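Local coordinates for protein Bd3459 (Bdellovibrio bacteriovorus, PDB 5CEC) that acts as a predatory endopeptidase of the peptidase S13 family during prey invasion and is partnered by an ankyrin-repeat immunity protein for self-protection, at residues 45-50 and 377-382; 69-74 and 364-369; 275-280 and 311-316; 282-287 and 303-308. The protein carries 1 engineered substitution. All coordinates share one frame; numbering follows the deposited sequence.

Contact 1 of 4, residues 45-50 and 377-382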
loop_
_atom_site.group_PDB
_atom_site.type_symbol
_atom_site.label_atom_id
_atom_site.label_comp_id
_atom_site.label_asym_id
_atom_site.label_seq_id
_atom_site.Cartn_x
_atom_site.Cartn_y
_atom_site.Cartn_z
ATOM N N CYS A 45 -1.590 12.549 17.422
ATOM C CA CYS A 45 -2.815 13.227 17.824
ATOM C C CYS A 45 -4.013 12.281 17.585
ATOM O O CYS A 45 -3.919 11.298 16.849
ATOM C CB CYS A 45 -2.960 14.643 17.129
ATOM S SG CYS A 45 -2.878 14.520 15.323
ATOM N N HIS A 46 -5.135 12.588 18.215
ATOM C CA HIS A 46 -6.342 11.805 18.068
ATOM C C HIS A 46 -7.589 12.634 18.387
ATOM O O HIS A 46 -7.496 13.663 19.041
ATOM C CB HIS A 46 -6.292 10.560 18.952
ATOM C CG HIS A 46 -6.386 10.825 20.413
ATOM N ND1 HIS A 46 -5.300 11.131 21.190
ATOM C CD2 HIS A 46 -7.462 10.851 21.237
ATOM C CE1 HIS A 46 -5.688 11.285 22.441
ATOM N NE2 HIS A 46 -7.000 11.138 22.495
ATOM N N MET A 47 -8.766 12.166 17.964
ATOM C CA MET A 47 -10.010 12.848 18.313
ATOM C C MET A 47 -11.134 11.835 18.170
ATOM O O MET A 47 -11.216 11.169 17.135
ATOM C CB MET A 47 -10.284 14.038 17.385
ATOM C CG MET A 47 -11.486 14.864 17.810
ATOM S SD MET A 47 -11.830 16.191 16.665
ATOM C CE MET A 47 -12.665 15.162 15.442
ATOM N N ALA A 48 -12.034 11.756 19.160
ATOM C CA ALA A 48 -13.219 10.895 19.006
ATOM C C ALA A 48 -14.069 11.447 17.858
ATOM O O ALA A 48 -14.255 12.667 17.743
ATOM C CB ALA A 48 -14.028 10.858 20.288
ATOM N N ALA A 49 -14.609 10.567 17.021
ATOM C CA ALA A 49 -15.396 10.989 15.845
ATOM C C ALA A 49 -16.640 11.783 16.198
ATOM O O ALA A 49 -17.070 12.695 15.457
ATOM C CB ALA A 49 -15.773 9.770 15.013
ATOM N N ASN A 50 -17.225 11.423 17.331
ATOM C CA ASN A 50 -18.422 12.061 17.830
ATOM C C ASN A 50 -18.158 13.273 18.753
ATOM O O ASN A 50 -19.074 13.758 19.419
ATOM C CB ASN A 50 -19.275 11.013 18.565
ATOM C CG ASN A 50 -18.605 10.483 19.830
ATOM O OD1 ASN A 50 -17.675 11.098 20.383
ATOM N ND2 ASN A 50 -19.048 9.319 20.281
ATOM N N GLU A 377 -15.611 5.264 17.643
ATOM C CA GLU A 377 -14.681 5.462 16.560
ATOM C C GLU A 377 -13.782 6.625 16.924
ATOM O O GLU A 377 -14.263 7.690 17.295
ATOM C CB GLU A 377 -15.439 5.791 15.282
ATOM C CG GLU A 377 -14.569 6.096 14.077
ATOM C CD GLU A 377 -15.323 6.622 12.854
ATOM O OE1 GLU A 377 -16.519 6.953 12.928
ATOM O OE2 GLU A 377 -14.695 6.732 11.801
ATOM N N ILE A 378 -12.475 6.424 16.836
ATOM C CA ILE A 378 -11.501 7.460 17.170
ATOM C C ILE A 378 -10.562 7.662 15.987
ATOM O O ILE A 378 -9.948 6.702 15.495
ATOM C CB ILE A 378 -10.692 7.110 18.415
ATOM C CG1 ILE A 378 -11.590 6.751 19.595
ATOM C CG2 ILE A 378 -9.740 8.249 18.788
ATOM C CD1 ILE A 378 -10.841 6.205 20.752
ATOM N N TYR A 379 -10.406 8.910 15.528
ATOM C CA TYR A 379 -9.402 9.228 14.503
ATOM C C TYR A 379 -8.025 9.386 15.130
ATOM O O TYR A 379 -7.891 9.872 16.261
ATOM C CB TYR A 379 -9.738 10.562 13.801
ATOM C CG TYR A 379 -11.123 10.616 13.208
ATOM C CD1 TYR A 379 -11.541 9.656 12.292
ATOM C CD2 TYR A 379 -12.033 11.618 13.556
ATOM C CE1 TYR A 379 -12.804 9.684 11.746
ATOM C CE2 TYR A 379 -13.295 11.656 13.007
ATOM C CZ TYR A 379 -13.695 10.681 12.120
ATOM O OH TYR A 379 -14.966 10.703 11.593
ATOM N N PHE A 380 -6.989 8.964 14.414
ATOM C CA PHE A 380 -5.634 9.136 14.903
ATOM C C PHE A 380 -4.676 9.418 13.767
ATOM O O PHE A 380 -4.947 9.088 12.613
ATOM C CB PHE A 380 -5.177 7.857 15.652
ATOM C CG PHE A 380 -4.871 6.701 14.743
ATOM C CD1 PHE A 380 -3.613 6.564 14.193
ATOM C CD2 PHE A 380 -5.866 5.795 14.367
ATOM C CE1 PHE A 380 -3.343 5.534 13.310
ATOM C CE2 PHE A 380 -5.599 4.792 13.477
ATOM C CZ PHE A 380 -4.342 4.661 12.960
ATOM N N ALA A 381 -3.544 9.997 14.130
ATOM C CA ALA A 381 -2.397 10.114 13.227
ATOM C C ALA A 381 -1.123 10.054 14.028
ATOM O O ALA A 381 -1.025 10.661 15.108
ATOM C CB ALA A 381 -2.447 11.351 12.372
ATOM N N VAL A 382 -0.166 9.276 13.519
ATOM C CA VAL A 382 1.152 9.134 14.157
ATOM C C VAL A 382 2.223 9.453 13.133
ATOM O O VAL A 382 2.271 8.812 12.074
ATOM C CB VAL A 382 1.405 7.701 14.701
ATOM C CG1 VAL A 382 2.669 7.663 15.543
ATOM C CG2 VAL A 382 0.216 7.179 15.488
HETATM O O HOH W 1 -16.658 8.633 18.403
#
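The phenol ring of Tyr379 meets Ala49 and Met47 obliquely: Ala49 CA is 3.6 Å from Tyr379 CE2, and Met47 O lies 3.7 Å from Tyr379 CD2. With CG beside its own backbone N (chi1 -55°), the ring runs alongside the Met47 chain, which lies next to it on the same face of the sheet and bends at its end to bring Met47 CE to 4.1 Å from Tyr379 CD2. The phenol oxygen is hydrogen-bonded to Asp318. Next to it, the carboxylate of Glu377 brings OE1 to 3.6 Å from Ala49 CB. The imidazole of His46 is also met obliquely, by Ile378 CG2. The backbones that carry these groups, 45-48 and 377-382, are adjacent antiparallel strands, their axes 4.6 Å apart, in the sheet against which helices pack in the penicillin-binding, beta-lactamase-like fold. Cys45 with Ala381 and Met47 with Tyr379 are hydrogen-bonded pairs, each with two N-H...O bonds; His46 with Phe380 and Ala48 with Ile378 are non-hydrogen-bonded pairs. Beyond the strand end, Ala49 N still donates to Glu377 O (2.9 Å, 173° at the hydrogen), and a water links the same oxygen to Asn50 N. The face carrying Cys45, Met47 and Tyr379 packs on helix 307-322, where Cys45 forms a disulfide with Cys307; His46 and Phe380, on the other face, touch helix 394-411.

Contact 2 of 4, residues 69-74 and 364-369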
loop_
_atom_site.group_PDB
_atom_site.type_symbol
_atom_site.label_atom_id
_atom_site.label_comp_id
_atom_site.label_asym_id
_atom_site.label_seq_id
_atom_site.Cartn_x
_atom_site.Cartn_y
_atom_site.Cartn_z
ATOM N N ALA A 69 4.813 11.209 3.928
ATOM C CA ALA A 69 4.919 10.018 3.074
ATOM C C ALA A 69 3.529 9.658 2.534
ATOM O O ALA A 69 2.722 10.561 2.270
ATOM C CB ALA A 69 5.593 8.849 3.809
ATOM N N SER A 70 3.205 8.369 2.412
ATOM C CA SER A 70 1.992 7.976 1.711
ATOM C C SER A 70 0.692 8.206 2.482
ATOM O O SER A 70 -0.375 7.997 1.905
ATOM C CB SER A 70 2.070 6.523 1.199
ATOM O OG SER A 70 2.955 6.425 0.089
ATOM N N ILE A 71 0.711 8.672 3.734
ATOM C CA ILE A 71 -0.569 9.158 4.282
ATOM C C ILE A 71 -1.076 10.380 3.531
ATOM O O ILE A 71 -2.277 10.679 3.566
ATOM C CB ILE A 71 -0.596 9.330 5.804
ATOM C CG1 ILE A 71 0.157 10.593 6.259
ATOM C CG2 ILE A 71 -0.170 8.059 6.488
ATOM C CD1 ILE A 71 0.091 10.832 7.763
ATOM N N SER A 72 -0.209 11.020 2.755
ATOM C CA SER A 72 -0.650 11.990 1.761
ATOM C C SER A 72 -1.827 11.484 0.918
ATOM O O SER A 72 -2.670 12.247 0.466
ATOM C CB SER A 72 0.479 12.311 0.774
ATOM O OG SER A 72 1.541 12.988 1.369
ATOM N N LYS A 73 -1.826 10.175 0.636
ATOM C CA LYS A 73 -2.885 9.601 -0.222
ATOM C C LYS A 73 -4.274 9.720 0.390
ATOM O O LYS A 73 -5.242 9.732 -0.347
ATOM C CB LYS A 73 -2.539 8.161 -0.611
ATOM C CG LYS A 73 -1.239 8.022 -1.384
ATOM C CD LYS A 73 -1.024 6.612 -1.888
ATOM C CE LYS A 73 0.168 6.501 -2.807
ATOM N NZ LYS A 73 1.457 6.669 -2.110
ATOM N N VAL A 74 -4.355 9.824 1.715
ATOM C CA VAL A 74 -5.659 10.040 2.336
ATOM C C VAL A 74 -6.175 11.462 2.022
ATOM O O VAL A 74 -7.371 11.675 1.852
ATOM C CB VAL A 74 -5.632 9.787 3.843
ATOM C CG1 VAL A 74 -7.023 9.975 4.422
ATOM C CG2 VAL A 74 -5.147 8.377 4.165
ATOM N N ALA A 364 10.675 9.679 7.502
ATOM C CA ALA A 364 9.417 9.487 8.239
ATOM C C ALA A 364 8.803 8.125 8.069
ATOM O O ALA A 364 8.877 7.530 7.001
ATOM C CB ALA A 364 8.362 10.531 7.844
ATOM N N LYS A 365 8.149 7.678 9.138
ATOM C CA LYS A 365 7.263 6.515 9.107
ATOM C C LYS A 365 5.955 7.014 9.701
ATOM O O LYS A 365 5.964 7.650 10.775
ATOM C CB LYS A 365 7.821 5.343 9.922
ATOM C CG LYS A 365 7.123 4.023 9.639
ATOM C CD LYS A 365 7.679 3.374 8.360
ATOM C CE LYS A 365 6.958 2.076 8.001
ATOM N NZ LYS A 365 5.605 2.422 7.485
ATOM N N THR A 366 4.849 6.787 8.997
ATOM C CA THR A 366 3.606 7.415 9.405
ATOM C C THR A 366 2.441 6.427 9.318
ATOM O O THR A 366 2.473 5.420 8.609
ATOM C CB THR A 366 3.350 8.639 8.517
ATOM O OG1 THR A 366 3.212 8.224 7.161
ATOM C CG2 THR A 366 4.447 9.669 8.639
ATOM N N LEU A 367 1.362 6.777 10.014
ATOM C CA LEU A 367 0.097 6.016 10.006
ATOM C C LEU A 367 -1.025 6.956 10.368
ATOM O O LEU A 367 -0.867 7.742 11.312
ATOM C CB LEU A 367 0.143 4.854 11.005
ATOM C CG LEU A 367 -0.905 3.781 10.860
ATOM C CD1 LEU A 367 -0.656 2.920 9.635
ATOM C CD2 LEU A 367 -0.974 2.936 12.094
ATOM N N MET A 368 -2.162 6.846 9.698
ATOM C CA MET A 368 -3.341 7.591 10.118
ATOM C C MET A 368 -4.579 6.768 9.804
ATOM O O MET A 368 -4.591 5.960 8.864
ATOM C CB MET A 368 -3.403 8.972 9.475
ATOM C CG MET A 368 -3.740 8.989 8.002
ATOM S SD MET A 368 -3.638 10.610 7.199
ATOM C CE MET A 368 -5.205 11.281 7.650
ATOM N N GLY A 369 -5.669 7.062 10.503
ATOM C CA GLY A 369 -6.905 6.329 10.268
ATOM C C GLY A 369 -7.841 6.442 11.438
ATOM O O GLY A 369 -7.861 7.451 12.181
#
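Ile71 and Met368 carry the contact, their side chains crossing obliquely with Met368 SD 3.6 Å from Ile71 CB and 3.8 Å from Ile71 CD1. The methionine bends at its last torsion (chi3 -82°), which turns its methyl toward the helix: Met368 CE lies 3.9 Å from Val74 CG1, the two chains overlapping while they run in opposing senses. The other branch of Ile71 reaches Thr366, with CG2 at 3.5 Å from Thr366 OG1. That hydroxyl is satisfied by the carbonyl of Leu68, just before the helical segment, so the polar atom presents itself to the isoleucine already bonded. Behind this apolar layer, Ala69 O accepts from both Ser72 N (3.0 Å) and Ser72 OG (2.8 Å), tying down the turn. On the side turned from the strand, Lys73 NZ donates to Ser70 OG at 2.7 Å; this pair fits the SxxK pattern of the family, probably the catalytic centre, and Ser70 OG also binds a sulfate ion. Lys73 has further partners in Asn253 and the Ser290 carbonyl. The start of helix 72-84 thus rests on strand 364-373, which runs between strands 354-361 and 376-385 in the sheet, with helix 307-322 closing over Met368 through Met310 and Leu314.

Contact 3 of 4, residues 275-280 and 311-316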
loop_
_atom_site.group_PDB
_atom_site.type_symbol
_atom_site.label_atom_id
_atom_site.label_comp_id
_atom_site.label_asym_id
_atom_site.label_seq_id
_atom_site.Cartn_x
_atom_site.Cartn_y
_atom_site.Cartn_z
ATOM N N GLY A 275 -10.047 26.656 0.836
ATOM C CA GLY A 275 -11.495 26.734 0.934
ATOM C C GLY A 275 -12.145 25.692 1.814
ATOM O O GLY A 275 -13.152 25.981 2.446
ATOM N N LYS A 276 -11.561 24.493 1.884
ATOM C CA LYS A 276 -12.133 23.403 2.679
ATOM C C LYS A 276 -11.836 23.559 4.172
ATOM O O LYS A 276 -12.690 23.301 5.021
ATOM C CB LYS A 276 -11.556 22.080 2.158
ATOM C CG LYS A 276 -12.096 20.823 2.803
ATOM C CD LYS A 276 -13.514 20.510 2.406
ATOM C CE LYS A 276 -14.017 19.304 3.170
ATOM N NZ LYS A 276 -15.314 18.823 2.644
ATOM N N MET A 277 -10.611 23.963 4.479
ATOM C CA MET A 277 -10.071 23.902 5.832
ATOM C C MET A 277 -9.622 25.237 6.368
ATOM O O MET A 277 -9.199 25.295 7.501
ATOM C CB MET A 277 -8.868 22.941 5.863
ATOM C CG MET A 277 -9.148 21.563 5.314
ATOM S SD MET A 277 -10.104 20.581 6.475
ATOM C CE MET A 277 -9.953 18.952 5.797
ATOM N N GLN A 278 -9.667 26.281 5.535
ATOM C CA GLN A 278 -9.097 27.593 5.886
ATOM C C GLN A 278 -7.625 27.368 6.251
ATOM O O GLN A 278 -7.089 27.987 7.164
ATOM C CB GLN A 278 -9.901 28.293 6.999
ATOM C CG GLN A 278 -11.317 28.681 6.587
ATOM C CD GLN A 278 -12.204 27.476 6.309
ATOM O OE1 GLN A 278 -12.429 26.645 7.198
ATOM N NE2 GLN A 278 -12.695 27.354 5.070
ATOM N N ALA A 279 -6.982 26.460 5.510
ATOM C CA ALA A 279 -5.600 26.109 5.707
ATOM C C ALA A 279 -4.742 26.878 4.723
ATOM O O ALA A 279 -5.211 27.343 3.677
ATOM C CB ALA A 279 -5.418 24.614 5.498
ATOM N N ASP A 280 -3.483 27.054 5.083
ATOM C CA ASP A 280 -2.521 27.609 4.148
ATOM C C ASP A 280 -1.232 26.780 4.162
ATOM O O ASP A 280 -1.211 25.662 4.709
ATOM C CB ASP A 280 -2.324 29.095 4.455
ATOM C CG ASP A 280 -1.822 29.346 5.863
ATOM O OD1 ASP A 280 -1.101 28.497 6.416
ATOM O OD2 ASP A 280 -2.144 30.407 6.419
ATOM N N ILE A 311 -6.054 14.781 11.227
ATOM C CA ILE A 311 -7.319 14.515 11.911
ATOM C C ILE A 311 -8.472 15.216 11.186
ATOM O O ILE A 311 -9.510 14.616 10.970
ATOM C CB ILE A 311 -7.263 14.949 13.367
ATOM C CG1 ILE A 311 -6.123 14.213 14.101
ATOM C CG2 ILE A 311 -8.614 14.716 14.028
ATOM C CD1 ILE A 311 -6.260 12.695 14.116
ATOM N N LYS A 312 -8.285 16.463 10.789
ATOM C CA LYS A 312 -9.332 17.195 10.066
ATOM C C LYS A 312 -9.695 16.548 8.739
ATOM O O LYS A 312 -10.855 16.430 8.363
ATOM C CB LYS A 312 -8.961 18.645 9.834
ATOM C CG LYS A 312 -8.828 19.483 11.104
ATOM C CD LYS A 312 -8.338 20.889 10.792
ATOM C CE LYS A 312 -9.410 21.739 10.130
ATOM N NZ LYS A 312 -10.513 22.159 11.053
ATOM N N VAL A 313 -8.669 16.038 8.063
ATOM C CA VAL A 313 -8.884 15.309 6.820
ATOM C C VAL A 313 -9.713 14.058 7.065
ATOM O O VAL A 313 -10.654 13.779 6.296
ATOM C CB VAL A 313 -7.523 14.985 6.150
ATOM C CG1 VAL A 313 -7.654 13.918 5.068
ATOM C CG2 VAL A 313 -6.925 16.260 5.573
ATOM N N LEU A 314 -9.380 13.306 8.110
ATOM C CA LEU A 314 -10.169 12.103 8.441
ATOM C C LEU A 314 -11.635 12.450 8.749
ATOM O O LEU A 314 -12.562 11.785 8.257
ATOM C CB LEU A 314 -9.548 11.334 9.591
ATOM C CG LEU A 314 -8.224 10.624 9.179
ATOM C CD1 LEU A 314 -7.400 10.326 10.423
ATOM C CD2 LEU A 314 -8.465 9.369 8.346
ATOM N N TYR A 315 -11.843 13.481 9.567
ATOM C CA TYR A 315 -13.200 13.921 9.914
ATOM C C TYR A 315 -13.997 14.260 8.668
ATOM O O TYR A 315 -15.150 13.807 8.483
ATOM C CB TYR A 315 -13.142 15.138 10.816
ATOM C CG TYR A 315 -14.494 15.671 11.130
ATOM C CD1 TYR A 315 -15.132 16.565 10.278
ATOM C CD2 TYR A 315 -15.159 15.250 12.267
ATOM C CE1 TYR A 315 -16.383 17.046 10.568
ATOM C CE2 TYR A 315 -16.421 15.704 12.563
ATOM C CZ TYR A 315 -17.057 16.616 11.714
ATOM O OH TYR A 315 -18.288 17.089 11.958
ATOM N N SER A 316 -13.380 15.031 7.779
ATOM C CA SER A 316 -14.029 15.478 6.547
ATOM C C SER A 316 -14.283 14.348 5.562
ATOM O O SER A 316 -15.328 14.320 4.904
ATOM C CB SER A 316 -13.237 16.619 5.897
ATOM O OG SER A 316 -13.233 17.771 6.712
HETATM O O HOH W 2 -16.441 16.911 4.394
#
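Met277 and Lys312 lie alongside each other, the methionine reaching from the end of one helix toward the other helix while the lysine chain runs back toward it. Contact is made by sulfur and aliphatic carbon: Met277 SD is 3.9 Å from Lys312 CE and 4.0 Å from Lys312 CB. The terminal methyl goes further. A bend at chi2 (-75°) followed by an extended last torsion carries Met277 CE onto the backbone of the partner helix, 3.7 Å from Lys312 O, where it also lies 3.6 Å from Ser316 OG and 4.1 Å from Val313 CG2. The buried methyl thus touches three residues, Lys312, Val313 and Ser316, at the i, i+1 and i+4 positions of helix 307-322. This is helix-end packing: helix 265-277 stops here, and Gln278 leaves helical geometry with positive phi, so Met277 is the last helical residue to lean on helix 307-322. Helix 72-84 joins the same layer of the fold, its Leu78 touching both Met277 and Val313, while Val74 and Val75 add to the packing on Val313. Beside Met277 the chemistry turns polar. The Lys276 chain bends at chi2 (72°) and then runs extended past Ser316, with Lys276 CE 3.9 Å from Ser316 CB. Its ammonium makes a salt bridge with Asp82 of helix 72-84, and it also donates to a water, 2.8 Å from Lys276 NZ, that in turn donates to Ser316 O.

Contact 4 of 4, residues 282-287 and 303-308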
loop_
_atom_site.group_PDB
_atom_site.type_symbol
_atom_site.label_atom_id
_atom_site.label_comp_id
_atom_site.label_asym_id
_atom_site.label_seq_id
_atom_site.Cartn_x
_atom_site.Cartn_y
_atom_site.Cartn_z
ATOM N N SER A 282 1.481 26.990 5.810
ATOM C CA SER A 282 1.960 26.704 7.154
ATOM C C SER A 282 1.285 25.461 7.785
ATOM O O SER A 282 1.845 24.866 8.684
ATOM C CB SER A 282 1.798 27.971 8.027
ATOM O OG SER A 282 0.467 28.108 8.523
ATOM N N ASP A 283 0.090 25.099 7.321
ATOM C CA ASP A 283 -0.650 23.916 7.780
ATOM C C ASP A 283 -0.372 22.678 6.919
ATOM O O ASP A 283 -0.315 21.572 7.432
ATOM C CB ASP A 283 -2.151 24.176 7.733
ATOM C CG ASP A 283 -2.566 25.387 8.543
ATOM O OD1 ASP A 283 -2.223 25.400 9.735
ATOM O OD2 ASP A 283 -3.207 26.322 7.994
ATOM N N ILE A 284 -0.247 22.889 5.613
ATOM C CA ILE A 284 -0.118 21.795 4.656
ATOM C C ILE A 284 0.514 22.291 3.366
ATOM O O ILE A 284 0.122 23.323 2.847
ATOM C CB ILE A 284 -1.506 21.143 4.384
ATOM C CG1 ILE A 284 -1.391 19.951 3.426
ATOM C CG2 ILE A 284 -2.536 22.153 3.876
ATOM C CD1 ILE A 284 -2.590 19.020 3.458
ATOM N N GLU A 285 1.514 21.564 2.867
ATOM C CA GLU A 285 2.199 21.961 1.655
ATOM C C GLU A 285 2.439 20.710 0.844
ATOM O O GLU A 285 3.237 19.853 1.220
ATOM C CB GLU A 285 3.493 22.676 1.973
ATOM C CG GLU A 285 4.224 23.175 0.751
ATOM C CD GLU A 285 5.559 23.802 1.074
ATOM O OE1 GLU A 285 5.696 24.456 2.134
ATOM O OE2 GLU A 285 6.473 23.658 0.243
ATOM N N PHE A 286 1.712 20.611 -0.256
ATOM C CA PHE A 286 1.794 19.482 -1.147
ATOM C C PHE A 286 2.470 19.849 -2.470
ATOM O O PHE A 286 2.394 20.988 -2.952
ATOM C CB PHE A 286 0.385 18.949 -1.462
ATOM C CG PHE A 286 -0.096 17.863 -0.526
ATOM C CD1 PHE A 286 0.143 17.918 0.849
ATOM C CD2 PHE A 286 -0.808 16.783 -1.029
ATOM C CE1 PHE A 286 -0.316 16.901 1.681
ATOM C CE2 PHE A 286 -1.277 15.782 -0.186
ATOM C CZ PHE A 286 -1.034 15.835 1.156
ATOM N N HIS A 287 3.115 18.853 -3.057
ATOM C CA HIS A 287 3.642 18.953 -4.393
ATOM C C HIS A 287 3.209 17.807 -5.291
ATOM O O HIS A 287 3.439 17.888 -6.499
ATOM C CB HIS A 287 5.176 19.014 -4.345
ATOM C CG HIS A 287 5.696 20.032 -3.391
ATOM N ND1 HIS A 287 5.827 21.352 -3.747
ATOM C CD2 HIS A 287 6.035 19.955 -2.082
ATOM C CE1 HIS A 287 6.249 22.047 -2.711
ATOM N NE2 HIS A 287 6.397 21.221 -1.690
ATOM N N ASN A 303 5.723 16.143 0.574
ATOM C CA ASN A 303 4.502 16.699 1.117
ATOM C C ASN A 303 4.638 16.722 2.642
ATOM O O ASN A 303 5.089 15.754 3.258
ATOM C CB ASN A 303 3.308 15.807 0.793
ATOM C CG ASN A 303 2.926 15.786 -0.670
ATOM O OD1 ASN A 303 3.357 16.591 -1.482
ATOM N ND2 ASN A 303 2.085 14.821 -1.019
ATOM N N GLU A 304 4.226 17.836 3.244
ATOM C CA GLU A 304 4.226 17.970 4.694
ATOM C C GLU A 304 2.912 18.532 5.163
ATOM O O GLU A 304 2.275 19.313 4.457
ATOM C CB GLU A 304 5.364 18.871 5.185
ATOM C CG GLU A 304 6.760 18.389 4.803
ATOM C CD GLU A 304 7.847 19.052 5.614
ATOM O OE1 GLU A 304 7.555 20.039 6.284
ATOM O OE2 GLU A 304 9.009 18.645 5.518
ATOM N N ALA A 305 2.524 18.137 6.367
ATOM C CA ALA A 305 1.362 18.749 7.019
ATOM C C ALA A 305 1.433 18.511 8.502
ATOM O O ALA A 305 2.273 17.733 8.997
ATOM C CB ALA A 305 0.053 18.172 6.485
ATOM N N THR A 306 0.543 19.178 9.228
ATOM C CA THR A 306 0.452 18.977 10.659
ATOM C C THR A 306 -0.359 17.726 10.985
ATOM O O THR A 306 -1.230 17.309 10.230
ATOM C CB THR A 306 -0.155 20.200 11.364
ATOM O OG1 THR A 306 -1.542 20.285 11.040
ATOM C CG2 THR A 306 0.562 21.517 10.983
ATOM N N CYS A 307 -0.120 17.197 12.175
ATOM C CA CYS A 307 -0.878 16.062 12.686
ATOM C C CYS A 307 -2.365 16.486 12.823
ATOM O O CYS A 307 -3.262 15.728 12.456
ATOM C CB CYS A 307 -0.285 15.605 14.006
ATOM S SG CYS A 307 -0.845 13.995 14.555
ATOM N N GLU A 308 -2.624 17.708 13.323
ATOM C CA GLU A 308 -3.996 18.228 13.396
ATOM C C GLU A 308 -4.697 18.211 12.042
ATOM O O GLU A 308 -5.864 17.811 11.934
ATOM C CB GLU A 308 -4.052 19.656 13.969
ATOM C CG GLU A 308 -3.840 19.723 15.460
ATOM C CD GLU A 308 -4.136 21.088 16.057
ATOM O OE1 GLU A 308 -4.472 22.039 15.316
ATOM O OE2 GLU A 308 -4.046 21.210 17.293
HETATM O O HOH W 3 6.545 21.879 3.964
#
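Asn303 and Phe286 form an amide-on-ring stack, the two planes only 8° apart, with Asn303 ND2 over one face, 3.5 Å from Phe286 CD2. Asn303 CB adds a CH-pi contact over that ring, 4.0 Å from its centroid. Hydrogen bonds fix the amide's rotation: Asn303 OD1 accepts from His287 N (2.8 Å, 172° at the hydrogen), while Asn303 ND2 donates to Ser72 OG and Asn288 O. Backbone bonds run between the antiparallel strands. Glu285 and Glu304 form the hydrogen-bonded pair, with Glu285 N donating to Glu304 O at 2.9 Å; beyond it, Thr306 N donates to Asp283 O at 3.1 Å. CA-H...O contacts accompany them, such as Asn303 CA to Glu285 O at 3.4 Å. Apolar contact comes from the non-hydrogen-bonded pair, Ile284 CG1 lying 3.8 Å from Ala305 CB. Among the charged groups, Glu285 forms a salt bridge with Lys65, which probably offsets some of the negative charge that Glu285 and Glu304 place on that face. As N-cap of helix 307-322, Thr306 bonds through OG1 to Met309 N. Strand 304-306 is the middle one of a small three-stranded sheet, with 284-285 at one edge and 65-67 at the other; Phe286 packs beside it on helix 72-84 and stacks with Phe269.

Contacts 1 and 2 are buried, contact 2 with every touching residue covered and held across its segments by apolar packing, whereas contacts 1 and 4 are strand pairings knit by backbone hydrogen bonds, in the large and the small antiparallel sheet respectively. Contacts 3 and 4 are only partly buried, and each has a salt bridge to a residue beyond it, through Lys276 and Glu285. Helix 307-322 is common ground: contact 4 leads into its start, contact 3 uses its middle, and it packs against contacts 1 and 2. The latter two share one sheet, Phe380 N and Val382 N pairing with Gly369 O and Leu367 O. Along the chain, contacts 2, 3 and 4 are all nested inside the loop closed by contact 1.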